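Local atomic coordinates of oxysterol-binding protein homolog 3 (Saccharomyces cerevisiae, PDB entry 4IC4), a protein that carries lipids in a hydrophobic pocket between membranes, coupled to phosphoinositides, and helps maintain sterol distribution in the yeast cell. Residues F196-P201 with N219-H224; S231-D236 with E246-S251. All coordinates share one frame; numbering follows the deposited sequence.

Contact 1: residues F196-P201 with N219-H224; sequences FEWTQP and NEFEVH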
# COMPACT_ATOMS: atom_id res chain seq x y z
N PHE A 196 2.38 12.04 -14.19
CA PHE A 196 3.51 11.92 -13.28
C PHE A 196 3.74 10.43 -13.10
O PHE A 196 2.79 9.65 -13.01
CB PHE A 196 3.20 12.55 -11.92
CG PHE A 196 2.96 14.03 -11.99
CD1 PHE A 196 4.01 14.93 -11.82
CD2 PHE A 196 1.69 14.53 -12.25
CE1 PHE A 196 3.79 16.31 -11.90
CE2 PHE A 196 1.46 15.90 -12.33
CZ PHE A 196 2.51 16.79 -12.15
N GLU A 197 5.00 10.02 -13.05
CA GLU A 197 5.34 8.62 -12.87
C GLU A 197 6.51 8.45 -11.92
O GLU A 197 7.38 9.31 -11.82
CB GLU A 197 5.70 7.99 -14.22
CG GLU A 197 4.57 7.92 -15.22
CD GLU A 197 5.03 7.46 -16.59
OE1 GLU A 197 5.68 6.40 -16.68
OE2 GLU A 197 4.75 8.17 -17.59
N TRP A 198 6.50 7.33 -11.19
CA TRP A 198 7.57 7.02 -10.28
C TRP A 198 7.44 5.59 -9.78
O TRP A 198 6.37 4.99 -9.84
CB TRP A 198 7.59 8.00 -9.09
CG TRP A 198 6.50 7.83 -8.07
CD1 TRP A 198 6.54 7.06 -6.94
CD2 TRP A 198 5.22 8.47 -8.06
NE1 TRP A 198 5.37 7.18 -6.23
CE2 TRP A 198 4.54 8.04 -6.90
CE3 TRP A 198 4.57 9.36 -8.93
CZ2 TRP A 198 3.25 8.48 -6.58
CZ3 TRP A 198 3.29 9.80 -8.61
CH2 TRP A 198 2.64 9.35 -7.45
N THR A 199 8.57 5.04 -9.34
CA THR A 199 8.62 3.70 -8.77
C THR A 199 8.88 3.96 -7.29
O THR A 199 9.73 4.79 -6.95
CB THR A 199 9.77 2.87 -9.36
OG1 THR A 199 9.49 2.58 -10.73
CG2 THR A 199 9.95 1.57 -8.60
N GLN A 200 8.16 3.29 -6.41
CA GLN A 200 8.37 3.51 -4.98
C GLN A 200 9.81 3.18 -4.59
O GLN A 200 10.40 2.24 -5.11
CB GLN A 200 7.37 2.69 -4.15
CG GLN A 200 5.99 3.33 -4.14
CD GLN A 200 5.03 2.68 -3.17
OE1 GLN A 200 3.96 3.24 -2.88
NE2 GLN A 200 5.38 1.50 -2.68
N PRO A 201 10.38 3.97 -3.67
CA PRO A 201 11.75 3.75 -3.23
C PRO A 201 11.98 2.43 -2.51
O PRO A 201 11.05 1.83 -1.97
CB PRO A 201 12.01 4.94 -2.32
CG PRO A 201 10.68 5.18 -1.71
CD PRO A 201 9.75 5.07 -2.91
N ASN A 219 18.91 4.72 -0.65
CA ASN A 219 19.22 5.21 -1.98
C ASN A 219 18.39 6.43 -2.36
O ASN A 219 18.22 7.35 -1.56
CB ASN A 219 19.03 4.09 -3.00
CG ASN A 219 20.03 2.96 -2.82
OD1 ASN A 219 19.86 1.87 -3.38
ND2 ASN A 219 21.07 3.21 -2.04
N GLU A 220 17.87 6.44 -3.58
CA GLU A 220 17.09 7.56 -4.08
C GLU A 220 16.08 7.10 -5.12
O GLU A 220 16.05 5.94 -5.51
CB GLU A 220 18.03 8.58 -4.72
CG GLU A 220 18.70 8.05 -5.99
CD GLU A 220 20.16 8.43 -6.10
OE1 GLU A 220 20.46 9.64 -6.13
OE2 GLU A 220 21.01 7.52 -6.16
N PHE A 221 15.24 8.03 -5.56
CA PHE A 221 14.25 7.75 -6.60
C PHE A 221 13.76 9.08 -7.17
O PHE A 221 13.91 10.12 -6.53
CB PHE A 221 13.09 6.90 -6.05
CG PHE A 221 12.01 7.68 -5.35
CD1 PHE A 221 10.83 8.00 -6.00
CD2 PHE A 221 12.16 8.05 -4.01
CE1 PHE A 221 9.80 8.67 -5.34
CE2 PHE A 221 11.14 8.72 -3.34
CZ PHE A 221 9.96 9.04 -4.00
N GLU A 222 13.21 9.04 -8.37
CA GLU A 222 12.75 10.26 -9.01
C GLU A 222 11.30 10.21 -9.46
O GLU A 222 10.75 9.15 -9.77
CB GLU A 222 13.63 10.60 -10.21
CG GLU A 222 15.13 10.63 -9.91
CD GLU A 222 15.94 11.23 -11.05
OE1 GLU A 222 15.76 10.81 -12.20
OE2 GLU A 222 16.77 12.13 -10.77
N VAL A 223 10.68 11.39 -9.49
CA VAL A 223 9.31 11.53 -9.96
C VAL A 223 9.45 12.33 -11.24
O VAL A 223 10.14 13.35 -11.27
CB VAL A 223 8.45 12.32 -8.96
CG1 VAL A 223 7.07 12.58 -9.55
CG2 VAL A 223 8.34 11.56 -7.65
N HIS A 224 8.81 11.87 -12.31
CA HIS A 224 8.89 12.55 -13.59
C HIS A 224 7.54 13.01 -14.11
O HIS A 224 6.55 12.29 -14.04
CB HIS A 224 9.55 11.63 -14.62
CG HIS A 224 10.99 11.32 -14.32
ND1 HIS A 224 11.99 12.24 -14.47
CD2 HIS A 224 11.58 10.19 -13.85
CE1 HIS A 224 13.14 11.70 -14.10
NE2 HIS A 224 12.92 10.46 -13.72
O HOH W 1 5.38 11.11 -16.77
O HOH W 2 11.03 6.46 -9.84
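F221 fills the angle between P201 and W198, and the tight half of this contact is built round its ring. P201 lies on one face, with CD over the ring centre, 3.9 Å from the centroid, a CH-pi contact; P201 CB also closes on F221 CD2 at 3.5 Å. On the W198 side the two aromatic side chains run alongside each other, W198 CD1 reaching F221 CE1 at 4.0 Å with the ring planes inclined at 47°. CG of W198 sits between its own backbone N and carbonyl carbon (chi1 73°), which lays the indole with CD1 toward F221 and CE3 toward V223. On this same face of the sheet V223 CG2 rests against W198 CB at 3.9 Å.

The other face, with the more exposed side chains of E197, E222 and H224, is looser and wetter. The E197 carboxylate turns from the partner strand to a salt bridge with R186. Between the two backbones only E197 and H224 are directly bonded, as an antiparallel hydrogen-bonded pair: E197 N to H224 O is 2.9 Å, and the return bond from H224 N to E197 O is straighter, at 170°. Beyond it the strands part, and a water takes over, accepting from T199 N and donating to E222 O at 2.7 Å.

Within the beta barrel of the OSBP-related domain, strand 195-199 runs between strands 177-189 and 214-225. Helix 94-104 covers the apolar face, with V98 meeting both W198 and V223, while strand 230-235 continues the sheet beyond F221.

Contact 2: residues S231-D236 with E246-S251; sequences SHILFD and EGFKVS
F235 and F248 form a non-hydrogen-bonded pair and lie side by side, F235 CD1 against F248 CB at 3.6 Å. On the same face I233 CG1 meets V250 CG2 at 3.9 Å, while I233 CG2 lies over one face of the F235 ring, offset toward its rim. On the opposite face of the sheet, with H232 and S251, L234 CG packs 3.9 Å from K249 CB; it sits between its backbone N and carbonyl carbon (chi1 57°), which leans it toward K249. With an alanine here, K249 CB is likely to lose the apolar neighbour that CG provides, leaving a gap on this face.

The backbone ladder sets this register. H232 and S251 exchange two bonds, K249 N bonds to L234 O at 2.9 Å, and D236 N adds a nearly straight bond to G247 O, at 173°. A water bridges D236 OD2 and G247 N.

Further out, S231 OG bonds to S99 OG, K249 NZ pairs with E276, and I103 of helix 94-104 touches I233, F248 and V250. The whole is a long-looped beta hairpin, its apolar face packed on a helix, in the antiparallel barrel of the OSBP-related domain.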
# COMPACT_ATOMS: atom_id res chain seq x y z
N SER A 231 11.89 15.39 -10.15
CA SER A 231 12.14 15.56 -8.74
C SER A 231 13.06 14.43 -8.30
O SER A 231 12.80 13.27 -8.61
CB SER A 231 10.83 15.51 -7.95
OG SER A 231 11.05 15.74 -6.57
N HIS A 232 14.13 14.79 -7.60
CA HIS A 232 15.10 13.81 -7.13
C HIS A 232 15.07 13.73 -5.61
O HIS A 232 15.41 14.69 -4.93
CB HIS A 232 16.49 14.21 -7.63
CG HIS A 232 17.57 13.23 -7.30
ND1 HIS A 232 18.21 13.21 -6.08
CD2 HIS A 232 18.12 12.23 -8.03
CE1 HIS A 232 19.11 12.24 -6.07
NE2 HIS A 232 19.07 11.63 -7.24
N ILE A 233 14.64 12.59 -5.09
CA ILE A 233 14.55 12.38 -3.65
C ILE A 233 15.70 11.51 -3.17
O ILE A 233 15.86 10.39 -3.63
CB ILE A 233 13.22 11.68 -3.26
CG1 ILE A 233 12.02 12.53 -3.69
CG2 ILE A 233 13.17 11.46 -1.76
CD1 ILE A 233 11.69 12.44 -5.17
N LEU A 234 16.49 12.04 -2.24
CA LEU A 234 17.61 11.29 -1.69
C LEU A 234 17.46 11.12 -0.19
O LEU A 234 17.26 12.09 0.54
CB LEU A 234 18.94 12.01 -2.00
CG LEU A 234 19.12 13.45 -1.53
CD1 LEU A 234 20.58 13.85 -1.66
CD2 LEU A 234 18.24 14.38 -2.34
N PHE A 235 17.53 9.88 0.27
CA PHE A 235 17.39 9.58 1.69
C PHE A 235 18.75 9.59 2.39
O PHE A 235 19.75 9.17 1.81
CB PHE A 235 16.71 8.22 1.86
CG PHE A 235 15.32 8.18 1.29
CD1 PHE A 235 14.26 8.77 1.96
CD2 PHE A 235 15.09 7.59 0.05
CE1 PHE A 235 12.98 8.77 1.41
CE2 PHE A 235 13.81 7.59 -0.50
CZ PHE A 235 12.76 8.18 0.18
N ASP A 236 18.77 10.07 3.63
CA ASP A 236 20.00 10.12 4.41
C ASP A 236 20.59 8.73 4.58
O ASP A 236 19.85 7.76 4.76
CB ASP A 236 19.75 10.73 5.79
CG ASP A 236 19.40 12.20 5.73
OD1 ASP A 236 19.46 12.79 4.64
OD2 ASP A 236 19.07 12.77 6.80
N GLU A 246 15.90 8.81 8.96
CA GLU A 246 14.58 9.42 8.84
C GLU A 246 14.53 10.66 7.96
O GLU A 246 13.46 11.04 7.48
CB GLU A 246 14.05 9.75 10.24
CG GLU A 246 13.77 8.51 11.07
CD GLU A 246 13.32 8.82 12.48
OE1 GLU A 246 12.69 9.88 12.68
OE2 GLU A 246 13.58 8.00 13.38
N GLY A 247 15.68 11.29 7.73
CA GLY A 247 15.70 12.49 6.91
C GLY A 247 15.89 12.26 5.43
O GLY A 247 16.36 11.21 4.99
N PHE A 248 15.53 13.26 4.64
CA PHE A 248 15.67 13.17 3.19
C PHE A 248 15.61 14.56 2.57
O PHE A 248 15.12 15.50 3.19
CB PHE A 248 14.58 12.27 2.60
CG PHE A 248 13.20 12.85 2.70
CD1 PHE A 248 12.73 13.74 1.74
CD2 PHE A 248 12.37 12.53 3.77
CE1 PHE A 248 11.45 14.28 1.84
CE2 PHE A 248 11.10 13.07 3.88
CZ PHE A 248 10.63 13.95 2.91
N LYS A 249 16.12 14.67 1.35
CA LYS A 249 16.14 15.94 0.63
C LYS A 249 15.50 15.73 -0.73
O LYS A 249 15.56 14.63 -1.30
CB LYS A 249 17.58 16.42 0.44
CG LYS A 249 18.32 16.73 1.74
CD LYS A 249 17.73 17.93 2.46
CE LYS A 249 18.60 18.33 3.64
NZ LYS A 249 18.07 19.53 4.34
N VAL A 250 14.86 16.77 -1.25
CA VAL A 250 14.22 16.70 -2.55
C VAL A 250 14.70 17.85 -3.41
O VAL A 250 14.65 19.01 -2.99
CB VAL A 250 12.68 16.79 -2.43
CG1 VAL A 250 12.04 16.61 -3.81
CG2 VAL A 250 12.16 15.75 -1.46
N SER A 251 15.19 17.53 -4.60
CA SER A 251 15.67 18.55 -5.53
C SER A 251 14.72 18.59 -6.72
O SER A 251 14.59 17.61 -7.46
CB SER A 251 17.08 18.21 -6.00
OG SER A 251 17.98 18.15 -4.91
O HOH W 3 18.25 11.15 9.08

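Overall arrangement
Contacts 1 and 2 follow one another along the chain, their centres about 11 Å apart, and strands 214-225 and 230-235 splice them together. Backbone bonds stitch the seam: S231 N to V223 O and I233 N to F221 O, both probable hydrogen bonds of 2.9 Å. Between them they bring four strands into antiparallel order, 195-199, 214-225, 230-235 and 247-253. Their apolar side chains share one cover, helix 94-104, and F235 of contact 2 meets both P201 and F221 of contact 1. Both are part of the barrel of the lipid-binding domain and lie away from the residues that bind phosphatidylinositol 4-phosphate, such as K118, H146 and R147.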